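Endoglucanase (Clostridium thermocellum, PDB 2E4T) hydrolyses internal beta-1,4-glucosidic bonds of cellulose and xyloglucan, here through the glycoside hydrolase family 44 module of a larger multidomain enzyme. Local coordinates at residues Y114-G119 against S132-V137; F161-V166 against K219-Y224; Y285-G290 against D325-Q330; K469-G474 against K496-T501; F479-S484 against V504-A509. All blocks are in the same frame, centred on the assembly; numbering follows the deposited sequence.

Contact 1 (Y114-G119 against S132-V137); sequences YVSADG and SRWKEV
The ionic part of this contact is a side-on grip of Asp-118 by Arg-133. NE meets OD2 at 2.8 Å and NH2 meets OD1 at 2.9 Å, both on syn sides of the carboxylate. The carboxylate and guanidinium planes lie 21° apart, and both bonds are close to straight (165° and 169°). Bends at chi2 and chi3 fold the arginine back to reach this neighbour. Its guanidinium also binds Glu-127 and the carbonyls of Gly-121 and Pro-122.

Backbone bonds form the second group. Val-115 and Lys-135 are an antiparallel hydrogen-bonded pair, with Lys-135 N to Val-115 O at 2.8 Å. Beyond the strand, Ala-117 N reaches Arg-133 O at 2.9 Å.

Apolar contacts occupy both faces of the sheet. Val-115 CG1 meets Val-137 CG2 at 3.6 Å, while on the other face Tyr-114 CB lies 4.0 Å from Trp-134 CB and the tyrosine ring slants past Glu-136. The edge of the indole lies along the backbone of Val-115 and Ser-116.

Water completes the set: one molecule bridges Tyr-114 OH and Glu-136 OE1, while OE2 of the same carboxylate forms a salt bridge with Lys-138; another joins Asp-118 OD2 to Ser-132 O. The chemistry implies a small sheet clamped at its loop end by an ion pair that water reinforces, and tied at the other by the Tyr-114 to Glu-136 water, with strand 134-138 passing beside calcium-binding Tyr-155.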
# COMPACT_ATOMS: atom_id res chain seq x y z
N TYR A 114 -18.51 -7.43 -14.55
CA TYR A 114 -18.88 -8.85 -14.61
C TYR A 114 -17.85 -9.65 -13.80
O TYR A 114 -16.69 -9.21 -13.63
CB TYR A 114 -18.84 -9.36 -16.07
CG TYR A 114 -19.88 -8.69 -16.93
CD1 TYR A 114 -21.15 -9.27 -17.11
CD2 TYR A 114 -19.63 -7.48 -17.57
CE1 TYR A 114 -22.12 -8.64 -17.87
CE2 TYR A 114 -20.61 -6.82 -18.32
CZ TYR A 114 -21.85 -7.43 -18.46
OH TYR A 114 -22.82 -6.78 -19.22
N VAL A 115 -18.27 -10.84 -13.39
CA VAL A 115 -17.40 -11.75 -12.65
C VAL A 115 -17.59 -13.17 -13.23
O VAL A 115 -18.63 -13.49 -13.86
CB VAL A 115 -17.70 -11.76 -11.11
CG1 VAL A 115 -17.33 -10.39 -10.55
CG2 VAL A 115 -19.13 -12.12 -10.83
N SER A 116 -16.59 -14.02 -13.02
CA SER A 116 -16.63 -15.36 -13.61
C SER A 116 -17.88 -16.14 -13.19
O SER A 116 -18.18 -16.29 -11.98
CB SER A 116 -15.43 -16.17 -13.09
OG SER A 116 -14.22 -15.65 -13.63
N ALA A 117 -18.56 -16.73 -14.18
CA ALA A 117 -19.70 -17.60 -13.89
C ALA A 117 -19.28 -19.02 -13.52
O ALA A 117 -20.11 -19.76 -12.98
CB ALA A 117 -20.61 -17.68 -15.11
N ASP A 118 -18.07 -19.41 -13.90
CA ASP A 118 -17.66 -20.81 -13.87
C ASP A 118 -16.15 -20.85 -13.68
O ASP A 118 -15.46 -19.82 -13.67
CB ASP A 118 -18.11 -21.54 -15.16
CG ASP A 118 -17.48 -20.88 -16.39
OD1 ASP A 118 -16.24 -20.87 -16.49
OD2 ASP A 118 -18.26 -20.36 -17.26
N GLY A 119 -15.65 -22.08 -13.54
CA GLY A 119 -14.22 -22.35 -13.48
C GLY A 119 -13.77 -23.22 -14.65
O GLY A 119 -12.91 -24.08 -14.49
N SER A 132 -22.54 -16.48 -21.41
CA SER A 132 -22.74 -17.53 -20.42
C SER A 132 -21.54 -17.67 -19.48
O SER A 132 -21.68 -18.29 -18.41
CB SER A 132 -22.95 -18.90 -21.12
OG SER A 132 -21.80 -19.30 -21.80
N ARG A 133 -20.38 -17.13 -19.86
CA ARG A 133 -19.18 -17.27 -19.03
C ARG A 133 -19.14 -16.26 -17.87
O ARG A 133 -18.22 -16.35 -17.05
CB ARG A 133 -17.92 -17.10 -19.88
CG ARG A 133 -17.87 -18.05 -21.08
CD ARG A 133 -17.96 -19.52 -20.73
NE ARG A 133 -16.97 -19.94 -19.74
CZ ARG A 133 -15.69 -20.17 -20.00
NH1 ARG A 133 -15.21 -20.02 -21.24
NH2 ARG A 133 -14.88 -20.52 -18.99
N TRP A 134 -20.08 -15.33 -17.83
CA TRP A 134 -20.01 -14.22 -16.87
C TRP A 134 -21.33 -14.01 -16.18
O TRP A 134 -22.42 -14.23 -16.78
CB TRP A 134 -19.65 -12.92 -17.65
CG TRP A 134 -18.37 -12.98 -18.38
CD1 TRP A 134 -18.21 -13.09 -19.73
CD2 TRP A 134 -17.04 -12.95 -17.83
NE1 TRP A 134 -16.89 -13.12 -20.08
CE2 TRP A 134 -16.13 -13.04 -18.92
CE3 TRP A 134 -16.53 -12.91 -16.52
CZ2 TRP A 134 -14.75 -13.03 -18.72
CZ3 TRP A 134 -15.17 -12.93 -16.33
CH2 TRP A 134 -14.30 -12.98 -17.42
N LYS A 135 -21.25 -13.46 -14.98
CA LYS A 135 -22.42 -12.91 -14.29
C LYS A 135 -22.25 -11.39 -14.19
O LYS A 135 -21.13 -10.89 -13.94
CB LYS A 135 -22.54 -13.48 -12.88
CG LYS A 135 -22.70 -14.99 -12.83
CD LYS A 135 -23.91 -15.51 -13.55
CE LYS A 135 -24.04 -17.03 -13.43
NZ LYS A 135 -25.27 -17.50 -14.18
N GLU A 136 -23.33 -10.65 -14.43
CA GLU A 136 -23.31 -9.22 -14.33
C GLU A 136 -23.31 -8.78 -12.86
O GLU A 136 -24.13 -9.28 -12.08
CB GLU A 136 -24.56 -8.64 -15.05
CG GLU A 136 -24.58 -7.10 -15.04
CD GLU A 136 -25.85 -6.52 -15.58
OE1 GLU A 136 -26.41 -7.06 -16.57
OE2 GLU A 136 -26.33 -5.49 -15.00
N VAL A 137 -22.41 -7.86 -12.51
CA VAL A 137 -22.41 -7.31 -11.18
C VAL A 137 -23.37 -6.15 -11.07
O VAL A 137 -23.37 -5.24 -11.92
CB VAL A 137 -20.98 -6.81 -10.82
CG1 VAL A 137 -21.02 -6.09 -9.49
CG2 VAL A 137 -20.04 -8.03 -10.77
O HOH W 1 -25.27 -7.77 -18.89
O HOH W 2 -16.13 -17.90 -16.37
O HOH W 3 -20.88 -20.81 -17.54

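Contact 2 (F161-V166 against K219-Y224); sequences FVNYLV and KKVDPY
Asp-222 presents the flat group that takes part here, and its carboxylate is approached from both sides of its plane. On one side stands the CG2 methyl of Val-166, 3.9 Å from OD2. On the other, the backbone N of Tyr-224 donates to OD1 at 2.9 Å, on the anti side and 35° out of the plane, which makes an Asx turn just after helix 204-221. OD2 has its own polar partner in the backbone N of Ala-172, so both oxygens are engaged.

The remainder of the contact is aliphatic. Val-221 sends CG1 into helix 158-169, 3.6 Å from Asn-163 CA and 3.9 Å from Val-162 CG1. That branch stands anti to the backbone N (chi1 177°), which carries it out from the end of its helix to lie against the backbone of the other. Asn-163 joins in through CB, 4.0 Å from the same methyl, and its side chain also touches Phe-145.

Both helices belong to the outer layer of the TIM barrel and precede the adjacent strands 180-183 and 226-232. Val-162 also rests on Leu-109 and Tyr-181 of the barrel strands. No hydrogen bond crosses between the two segments. The chemistry therefore implies helix packing by dispersion, in which valine methyls do the touching, while the one charged group spends its hydrogen bonds on shaping the turn and on the loop at Ala-172.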
# COMPACT_ATOMS: atom_id res chain seq x y z
N PHE A 161 -22.72 -9.29 -0.90
CA PHE A 161 -21.40 -9.80 -0.51
C PHE A 161 -20.96 -9.12 0.80
O PHE A 161 -20.55 -9.79 1.78
CB PHE A 161 -20.46 -9.51 -1.68
CG PHE A 161 -18.99 -9.90 -1.56
CD1 PHE A 161 -18.48 -10.76 -0.60
CD2 PHE A 161 -18.14 -9.37 -2.53
CE1 PHE A 161 -17.13 -11.06 -0.58
CE2 PHE A 161 -16.78 -9.68 -2.53
CZ PHE A 161 -16.28 -10.53 -1.56
N VAL A 162 -21.00 -7.78 0.84
CA VAL A 162 -20.63 -7.06 2.06
C VAL A 162 -21.50 -7.51 3.23
O VAL A 162 -21.03 -7.72 4.36
CB VAL A 162 -20.65 -5.54 1.84
CG1 VAL A 162 -20.39 -4.80 3.15
CG2 VAL A 162 -19.60 -5.17 0.80
N ASN A 163 -22.82 -7.67 2.99
CA ASN A 163 -23.70 -8.11 4.07
C ASN A 163 -23.25 -9.49 4.63
O ASN A 163 -23.29 -9.72 5.85
CB ASN A 163 -25.14 -8.20 3.54
CG ASN A 163 -26.08 -8.68 4.62
OD1 ASN A 163 -26.39 -7.92 5.56
ND2 ASN A 163 -26.49 -9.95 4.55
N TYR A 164 -22.83 -10.41 3.75
CA TYR A 164 -22.36 -11.71 4.20
C TYR A 164 -21.15 -11.55 5.14
O TYR A 164 -21.06 -12.22 6.21
CB TYR A 164 -22.02 -12.57 2.98
CG TYR A 164 -21.58 -13.97 3.32
CD1 TYR A 164 -22.52 -15.00 3.27
CD2 TYR A 164 -20.26 -14.29 3.65
CE1 TYR A 164 -22.17 -16.31 3.58
CE2 TYR A 164 -19.93 -15.61 3.95
CZ TYR A 164 -20.90 -16.62 3.94
OH TYR A 164 -20.49 -17.91 4.26
N LEU A 165 -20.23 -10.69 4.75
CA LEU A 165 -19.02 -10.44 5.55
C LEU A 165 -19.37 -9.78 6.90
O LEU A 165 -18.84 -10.18 7.95
CB LEU A 165 -18.04 -9.59 4.76
CG LEU A 165 -17.51 -10.27 3.50
CD1 LEU A 165 -16.68 -9.25 2.69
CD2 LEU A 165 -16.71 -11.51 3.76
N VAL A 166 -20.23 -8.76 6.87
CA VAL A 166 -20.62 -8.08 8.11
C VAL A 166 -21.38 -9.04 9.03
O VAL A 166 -21.19 -9.01 10.26
CB VAL A 166 -21.48 -6.84 7.78
CG1 VAL A 166 -22.10 -6.22 9.02
CG2 VAL A 166 -20.60 -5.83 7.06
N LYS A 219 -21.94 1.44 1.92
CA LYS A 219 -22.17 2.20 3.16
C LYS A 219 -23.58 2.04 3.71
O LYS A 219 -23.78 2.28 4.90
CB LYS A 219 -21.76 3.65 2.97
CG LYS A 219 -20.21 3.69 2.86
CD LYS A 219 -19.69 5.08 2.66
CE LYS A 219 -18.21 5.15 2.71
NZ LYS A 219 -17.55 5.41 3.95
N LYS A 220 -24.55 1.64 2.87
CA LYS A 220 -25.87 1.30 3.42
C LYS A 220 -25.80 0.04 4.28
O LYS A 220 -26.58 -0.10 5.25
CB LYS A 220 -26.87 1.13 2.30
CG LYS A 220 -27.37 2.41 1.75
CD LYS A 220 -28.66 2.32 1.06
CE LYS A 220 -28.45 2.11 -0.40
NZ LYS A 220 -29.80 2.03 -1.08
N VAL A 221 -24.89 -0.88 3.95
CA VAL A 221 -24.74 -2.12 4.73
C VAL A 221 -23.81 -1.90 5.93
O VAL A 221 -24.09 -2.37 7.04
CB VAL A 221 -24.18 -3.26 3.84
CG1 VAL A 221 -23.97 -4.52 4.64
CG2 VAL A 221 -25.14 -3.49 2.67
N ASP A 222 -22.68 -1.21 5.69
CA ASP A 222 -21.68 -0.97 6.72
C ASP A 222 -21.29 0.49 6.68
O ASP A 222 -20.38 0.89 5.93
CB ASP A 222 -20.44 -1.84 6.58
CG ASP A 222 -19.53 -1.72 7.77
OD1 ASP A 222 -19.69 -0.75 8.57
OD2 ASP A 222 -18.62 -2.60 7.91
N PRO A 223 -21.98 1.33 7.46
CA PRO A 223 -21.69 2.76 7.43
C PRO A 223 -20.29 3.10 7.90
O PRO A 223 -19.86 4.27 7.72
CB PRO A 223 -22.74 3.37 8.39
CG PRO A 223 -23.78 2.30 8.59
CD PRO A 223 -23.13 1.00 8.32
N TYR A 224 -19.62 2.15 8.56
CA TYR A 224 -18.31 2.41 9.15
C TYR A 224 -17.18 1.97 8.22
O TYR A 224 -15.99 2.25 8.51
CB TYR A 224 -18.17 1.64 10.49
CG TYR A 224 -19.31 2.02 11.39
CD1 TYR A 224 -19.35 3.22 12.06
CD2 TYR A 224 -20.39 1.17 11.55
CE1 TYR A 224 -20.48 3.56 12.85
CE2 TYR A 224 -21.51 1.47 12.34
CZ TYR A 224 -21.55 2.68 12.96
OH TYR A 224 -22.63 3.03 13.75

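Contact 3 (Y285-G290 against D325-Q330); sequences YPEARG and DSWIGQ
Glu-287 reaches Trp-327 with OE2, which takes the indole NE1 at 3.0 Å in the tightly packed half of this contact. The donor's partner lies near the ring plane, yet the nitrogen stands above the carboxylate plane, the two planes being 73° apart. A bend at chi2 (-86°) turns the glutamate toward the indole and sets its CG 3.8 Å from Ile-328 CD1. Its CB packs at 3.8 Å on Ser-326 CB. Ser-326 is the N-cap of the following helix: its OG accepts from Gly-329 N at 3.0 Å and also bonds Glu-324. The remaining direct polar link is Arg-289 N to Asp-325 O, 2.9 Å.

The Arg-289 and Asp-325 side chains make up the loose side. Their charged atoms stay apart, with NE 4.7 Å from OD2, and two waters fill in, each touching NE and one carboxylate oxygen. A third water joins Arg-289 O to Asp-325 N. This solvent-separated pairing probably weakens the attraction between the opposite charges.

Segment 285-290 leaves barrel strand 279-284 and enters the short hairpin 289-290/293-294, whose Gly-290 O binds Thr-306 of helix 304-312, while helix 327-331 starts directly against Glu-287.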
# COMPACT_ATOMS: atom_id res chain seq x y z
N TYR A 285 4.89 1.77 -8.49
CA TYR A 285 6.09 0.99 -8.78
C TYR A 285 7.08 1.98 -9.33
O TYR A 285 6.86 2.57 -10.39
CB TYR A 285 5.81 -0.13 -9.77
CG TYR A 285 4.93 -1.21 -9.16
CD1 TYR A 285 5.47 -2.20 -8.37
CD2 TYR A 285 3.56 -1.23 -9.39
CE1 TYR A 285 4.66 -3.20 -7.83
CE2 TYR A 285 2.74 -2.20 -8.88
CZ TYR A 285 3.30 -3.23 -8.10
OH TYR A 285 2.58 -4.29 -7.64
N PRO A 286 8.20 2.25 -8.61
CA PRO A 286 9.13 3.29 -9.06
C PRO A 286 9.57 3.05 -10.49
O PRO A 286 9.93 1.92 -10.85
CB PRO A 286 10.30 3.16 -8.07
CG PRO A 286 9.67 2.61 -6.90
CD PRO A 286 8.60 1.66 -7.32
N GLU A 287 9.62 4.15 -11.24
CA GLU A 287 10.21 4.15 -12.56
C GLU A 287 11.72 4.50 -12.51
O GLU A 287 12.41 4.46 -13.55
CB GLU A 287 9.45 5.11 -13.49
CG GLU A 287 8.06 4.65 -13.83
CD GLU A 287 7.96 3.70 -15.02
OE1 GLU A 287 8.97 3.11 -15.47
OE2 GLU A 287 6.81 3.58 -15.55
N ALA A 288 12.21 4.86 -11.35
CA ALA A 288 13.63 5.23 -11.20
C ALA A 288 14.53 4.18 -11.84
O ALA A 288 14.35 2.97 -11.64
CB ALA A 288 13.96 5.34 -9.72
N ARG A 289 15.55 4.69 -12.55
CA ARG A 289 16.54 3.83 -13.21
C ARG A 289 17.94 4.14 -12.64
O ARG A 289 18.24 5.25 -12.23
CB ARG A 289 16.55 4.11 -14.71
CG ARG A 289 15.21 3.83 -15.37
CD ARG A 289 15.15 4.26 -16.84
NE ARG A 289 16.32 4.01 -17.66
CZ ARG A 289 16.52 2.84 -18.28
NH1 ARG A 289 15.59 1.87 -18.15
NH2 ARG A 289 17.63 2.68 -18.98
N GLY A 290 18.79 3.12 -12.73
CA GLY A 290 20.22 3.35 -12.52
C GLY A 290 20.96 2.24 -13.23
O GLY A 290 20.43 1.12 -13.36
N ASP A 325 16.21 9.47 -12.44
CA ASP A 325 16.41 9.16 -13.85
C ASP A 325 15.22 8.30 -14.30
O ASP A 325 15.22 7.08 -14.10
CB ASP A 325 17.71 8.41 -14.03
CG ASP A 325 18.02 8.04 -15.45
OD1 ASP A 325 17.26 8.47 -16.34
OD2 ASP A 325 19.00 7.30 -15.67
N SER A 326 14.18 8.94 -14.84
CA SER A 326 13.02 8.23 -15.36
C SER A 326 12.23 9.20 -16.22
O SER A 326 12.44 10.42 -16.17
CB SER A 326 12.10 7.72 -14.26
OG SER A 326 11.33 8.77 -13.73
N TRP A 327 11.24 8.66 -16.96
CA TRP A 327 10.37 9.54 -17.74
C TRP A 327 9.57 10.48 -16.85
O TRP A 327 9.22 11.59 -17.28
CB TRP A 327 9.45 8.72 -18.66
CG TRP A 327 8.41 7.88 -17.98
CD1 TRP A 327 8.49 6.56 -17.59
CD2 TRP A 327 7.07 8.27 -17.65
NE1 TRP A 327 7.30 6.11 -17.07
CE2 TRP A 327 6.41 7.15 -17.11
CE3 TRP A 327 6.36 9.46 -17.78
CZ2 TRP A 327 5.06 7.18 -16.71
CZ3 TRP A 327 5.00 9.50 -17.41
CH2 TRP A 327 4.38 8.36 -16.87
N ILE A 328 9.26 10.04 -15.62
CA ILE A 328 8.54 10.88 -14.66
C ILE A 328 9.45 12.01 -14.20
O ILE A 328 9.07 13.20 -14.17
CB ILE A 328 7.97 10.05 -13.53
CG1 ILE A 328 7.03 8.97 -14.06
CG2 ILE A 328 7.20 10.97 -12.56
CD1 ILE A 328 6.52 8.01 -12.96
N GLY A 329 10.69 11.66 -13.81
CA GLY A 329 11.66 12.70 -13.40
C GLY A 329 11.93 13.71 -14.50
O GLY A 329 12.14 14.90 -14.23
N GLN A 330 11.97 13.24 -15.76
CA GLN A 330 12.26 14.15 -16.87
C GLN A 330 11.07 15.03 -17.24
O GLN A 330 11.21 16.27 -17.35
CB GLN A 330 12.73 13.35 -18.07
CG GLN A 330 12.97 14.27 -19.26
CD GLN A 330 13.70 13.61 -20.38
OE1 GLN A 330 14.22 12.50 -20.22
NE2 GLN A 330 13.78 14.28 -21.52
O HOH W 4 17.10 7.29 -10.75
O HOH W 5 16.87 6.82 -18.47
O HOH W 6 18.78 5.58 -17.60

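Contact 4 (K469-G474 against K496-T501); sequences KNYTIG and KDNTFT
The side-chain oxygen OD1 of Asn-498 is gripped by the backbone N of Tyr-471, 2.9 Å away on a lone pair in the carbonyl plane, and by a water at 3.2 Å. The same amide gives its ND2 to Lys-469 O at 2.8 Å, with the acceptor almost in the amide plane. One side chain thus serves both Lys-469 O and Tyr-471 N, as one residue of a parallel neighbouring strand would, and its flat group is fixed in rotation.

Asn-498 stands in the type I' turn from Lys-496 to Thr-499, where its backbone is left-handed (phi 63°). The turn leads into edge strand 499-504 of the all-beta domain that accompanies the barrel, while Tyr-471 belongs to the loop between strands 459-466 and 474-480. Asn-498 OD1 also lies obliquely by the tyrosine ring, 3.4 Å from CD2. The bound water links Tyr-471 O to Asn-498 N as well, and the phenol OH reaches Asp-443 O and Ser-467.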
# COMPACT_ATOMS: atom_id res chain seq x y z
N LYS A 469 13.36 13.97 28.75
CA LYS A 469 14.03 12.89 29.48
C LYS A 469 15.50 13.01 29.22
O LYS A 469 15.91 13.55 28.19
CB LYS A 469 13.54 11.55 28.92
CG LYS A 469 12.05 11.49 28.92
CD LYS A 469 11.49 11.32 30.36
CE LYS A 469 9.94 11.25 30.42
NZ LYS A 469 9.27 12.44 29.83
N ASN A 470 16.28 12.47 30.15
CA ASN A 470 17.72 12.36 29.98
C ASN A 470 18.07 10.90 29.69
O ASN A 470 18.08 10.03 30.54
CB ASN A 470 18.38 12.78 31.28
CG ASN A 470 19.85 12.95 31.10
OD1 ASN A 470 20.65 12.38 31.84
ND2 ASN A 470 20.23 13.74 30.10
N TYR A 471 18.26 10.58 28.41
CA TYR A 471 18.46 9.16 28.01
C TYR A 471 19.85 8.65 28.44
O TYR A 471 20.83 9.42 28.39
CB TYR A 471 18.30 9.02 26.48
CG TYR A 471 16.95 9.50 26.00
CD1 TYR A 471 15.80 8.81 26.36
CD2 TYR A 471 16.85 10.63 25.23
CE1 TYR A 471 14.53 9.28 25.92
CE2 TYR A 471 15.57 11.07 24.78
CZ TYR A 471 14.44 10.40 25.15
OH TYR A 471 13.20 10.87 24.72
N THR A 472 19.87 7.38 28.87
CA THR A 472 21.13 6.78 29.38
C THR A 472 21.54 5.48 28.67
O THR A 472 22.61 4.94 28.91
CB THR A 472 21.03 6.47 30.89
OG1 THR A 472 19.96 5.56 31.12
CG2 THR A 472 20.85 7.75 31.67
N ILE A 473 20.69 4.95 27.82
CA ILE A 473 21.12 3.77 27.06
C ILE A 473 20.30 3.80 25.77
O ILE A 473 19.12 4.20 25.75
CB ILE A 473 20.87 2.42 27.82
CG1 ILE A 473 21.48 1.25 27.05
CG2 ILE A 473 19.37 2.24 28.15
CD1 ILE A 473 21.58 -0.06 27.87
N GLY A 474 20.95 3.38 24.67
CA GLY A 474 20.26 3.14 23.41
C GLY A 474 20.51 1.69 22.99
O GLY A 474 21.62 1.34 22.53
N LYS A 496 25.90 11.98 26.70
CA LYS A 496 26.22 13.15 27.52
C LYS A 496 25.24 14.25 27.19
O LYS A 496 25.25 14.78 26.06
CB LYS A 496 27.65 13.62 27.30
CG LYS A 496 28.65 12.63 27.86
CD LYS A 496 30.00 13.33 27.89
CE LYS A 496 31.14 12.44 28.37
NZ LYS A 496 31.54 11.32 27.42
N ASP A 497 24.38 14.60 28.12
CA ASP A 497 23.39 15.64 27.86
C ASP A 497 22.64 15.35 26.56
O ASP A 497 22.52 16.26 25.71
CB ASP A 497 24.09 17.01 27.80
CG ASP A 497 24.69 17.45 29.14
OD1 ASP A 497 24.21 17.01 30.22
OD2 ASP A 497 25.65 18.24 29.13
N ASN A 498 22.22 14.09 26.38
CA ASN A 498 21.41 13.70 25.21
C ASN A 498 22.16 13.91 23.89
O ASN A 498 21.53 14.10 22.84
CB ASN A 498 20.05 14.42 25.26
CG ASN A 498 19.07 13.69 26.13
OD1 ASN A 498 19.26 12.57 26.53
ND2 ASN A 498 17.95 14.38 26.44
N THR A 499 23.48 13.76 23.92
CA THR A 499 24.31 13.70 22.73
C THR A 499 25.11 12.42 22.77
O THR A 499 25.54 11.96 23.84
CB THR A 499 25.25 14.92 22.61
OG1 THR A 499 26.33 14.80 23.57
CG2 THR A 499 24.51 16.24 22.74
N PHE A 500 25.37 11.86 21.60
CA PHE A 500 26.24 10.69 21.48
C PHE A 500 26.72 10.62 20.03
O PHE A 500 26.14 11.24 19.15
CB PHE A 500 25.56 9.39 21.94
CG PHE A 500 24.34 9.02 21.16
CD1 PHE A 500 24.44 8.21 20.02
CD2 PHE A 500 23.09 9.43 21.56
CE1 PHE A 500 23.32 7.80 19.32
CE2 PHE A 500 21.96 9.05 20.85
CZ PHE A 500 22.09 8.24 19.72
N THR A 501 27.77 9.82 19.83
CA THR A 501 28.27 9.56 18.49
C THR A 501 28.20 8.05 18.23
O THR A 501 28.62 7.26 19.07
CB THR A 501 29.73 10.02 18.37
OG1 THR A 501 29.75 11.45 18.58
CG2 THR A 501 30.38 9.64 17.06
O HOH W 7 21.71 12.19 28.59

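Contact 5 (F479-S484 against V504-A509); sequences FDRGSS and VPALTA
Leu-507 has a left-handed backbone (phi 45°), uncommon for a residue other than glycine, and across the contact its CD1 lies under one face of the Arg-481 guanidinium, 3.8 Å from NH1. The edge of that guanidinium turns to water instead. One molecule accepts from Arg-481 NE and N and donates to Leu-507 O, while another bridges Arg-481 NH2 and Ala-506 O. The cation thus has a methyl on one face and water-mediated links at its edge to the carbonyls of Ala-506 and Leu-507.

Deeper in, the Ala-509 methyl sits over the Phe-479 ring in a CH-pi contact, its CB 3.7 Å from the ring centroid and 19° off the normal. A chi1 of 64° places the ring between its own backbone N and carbonyl carbon, where it can lie across the alanine of the paired strand. The backbones pair as well, Phe-479 N to Ala-509 O at 3.0 Å and Ala-509 N to Phe-479 O at 3.1 Å. Asp-480 OD2 forms a salt bridge with Arg-489.

Phe-479 also packs on Tyr-399 and Ala-402 of helix 398-408, and Leu-507 on Ile-368 and Ile-372 of helix 368-384, so the contact lies where the beta domain meets the barrel. Against Asn-452 the chain fits both Leu-507 and Thr-508: a G1 beta bulge, whose first position takes the left-handed backbone of Leu-507.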
# COMPACT_ATOMS: atom_id res chain seq x y z
N PHE A 479 20.03 -4.85 10.64
CA PHE A 479 20.37 -5.81 9.58
C PHE A 479 21.36 -5.15 8.61
O PHE A 479 21.57 -3.93 8.59
CB PHE A 479 19.13 -6.37 8.85
CG PHE A 479 18.32 -5.35 8.06
CD1 PHE A 479 18.68 -4.97 6.78
CD2 PHE A 479 17.15 -4.79 8.61
CE1 PHE A 479 17.91 -4.10 6.04
CE2 PHE A 479 16.37 -3.92 7.86
CZ PHE A 479 16.73 -3.59 6.56
N ASP A 480 22.03 -6.01 7.82
CA ASP A 480 23.16 -5.55 7.02
C ASP A 480 23.43 -6.64 5.95
O ASP A 480 22.65 -7.59 5.82
CB ASP A 480 24.38 -5.22 7.88
CG ASP A 480 24.76 -6.39 8.76
OD1 ASP A 480 24.63 -7.58 8.32
OD2 ASP A 480 25.24 -6.12 9.90
N ARG A 481 24.52 -6.52 5.21
CA ARG A 481 24.82 -7.53 4.16
C ARG A 481 25.10 -8.89 4.74
O ARG A 481 24.95 -9.90 4.03
CB ARG A 481 25.98 -7.05 3.30
CG ARG A 481 25.50 -6.06 2.28
CD ARG A 481 26.60 -5.39 1.54
NE ARG A 481 27.39 -4.53 2.42
CZ ARG A 481 28.41 -3.79 2.01
NH1 ARG A 481 28.78 -3.83 0.71
NH2 ARG A 481 29.09 -3.06 2.88
N GLY A 482 25.57 -8.96 5.97
CA GLY A 482 25.84 -10.27 6.56
C GLY A 482 24.60 -11.12 6.73
O GLY A 482 24.65 -12.37 6.64
N SER A 483 23.45 -10.51 7.05
CA SER A 483 22.22 -11.25 7.20
C SER A 483 21.04 -10.30 7.16
O SER A 483 21.08 -9.19 7.74
CB SER A 483 22.22 -11.94 8.56
OG SER A 483 21.04 -12.71 8.75
N SER A 484 19.93 -10.76 6.58
CA SER A 484 18.64 -10.09 6.72
C SER A 484 17.97 -10.38 8.06
O SER A 484 16.97 -9.73 8.37
CB SER A 484 17.74 -10.43 5.55
OG SER A 484 17.58 -11.83 5.38
N VAL A 504 28.25 3.68 12.03
CA VAL A 504 27.51 2.58 11.48
C VAL A 504 28.25 2.10 10.21
O VAL A 504 28.65 2.92 9.38
CB VAL A 504 26.04 3.11 11.05
CG1 VAL A 504 25.19 2.02 10.43
CG2 VAL A 504 25.31 3.71 12.26
N PRO A 505 28.44 0.78 10.04
CA PRO A 505 29.05 0.29 8.79
C PRO A 505 28.23 0.67 7.55
O PRO A 505 27.04 1.03 7.62
CB PRO A 505 29.09 -1.22 8.96
CG PRO A 505 29.06 -1.40 10.48
CD PRO A 505 28.15 -0.33 10.96
N ALA A 506 28.90 0.60 6.40
CA ALA A 506 28.25 0.77 5.12
C ALA A 506 26.98 -0.12 5.06
O ALA A 506 26.94 -1.23 5.59
CB ALA A 506 29.20 0.34 4.01
N LEU A 507 25.97 0.40 4.35
CA LEU A 507 24.77 -0.36 3.98
C LEU A 507 24.23 -1.17 5.18
O LEU A 507 24.12 -2.38 5.17
CB LEU A 507 25.02 -1.30 2.79
CG LEU A 507 25.44 -0.54 1.51
CD1 LEU A 507 25.69 -1.56 0.38
CD2 LEU A 507 24.45 0.54 1.09
N THR A 508 23.83 -0.40 6.21
CA THR A 508 23.25 -0.98 7.41
C THR A 508 21.98 -0.20 7.78
O THR A 508 21.94 1.03 7.62
CB THR A 508 24.27 -0.88 8.56
OG1 THR A 508 25.37 -1.72 8.20
CG2 THR A 508 23.76 -1.44 9.93
N ALA A 509 21.01 -0.92 8.30
CA ALA A 509 19.77 -0.36 8.80
C ALA A 509 19.64 -0.69 10.26
O ALA A 509 19.69 -1.86 10.64
CB ALA A 509 18.56 -0.95 8.04
O HOH W 8 26.48 -3.70 10.11
O HOH W 9 26.22 -4.25 5.07
O HOH W 10 28.91 -3.03 5.73

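How the contacts relate
The five contacts sample the two parts of the module. Contacts 1, 2 and 3 belong to the barrel and its attached loops, contacts 4 and 5 to the beta domain. Contacts 1 and 2 are neighbours, their nearest atoms about 8 Å apart, and contact 1 flanks the calcium site, with the Lys-135 side chain about 6 Å from the ion. Contact 5 lies nearer the barrel than contact 4, the Phe-479 side chain being about 13 Å from the zinc ion. Contacts 4 and 5 interleave in sequence and reach one sheet, centres about 24 Å apart. Contact 3 follows the C-terminal end of a barrel strand, the side where TIM-barrel hydrolases usually carry their active site.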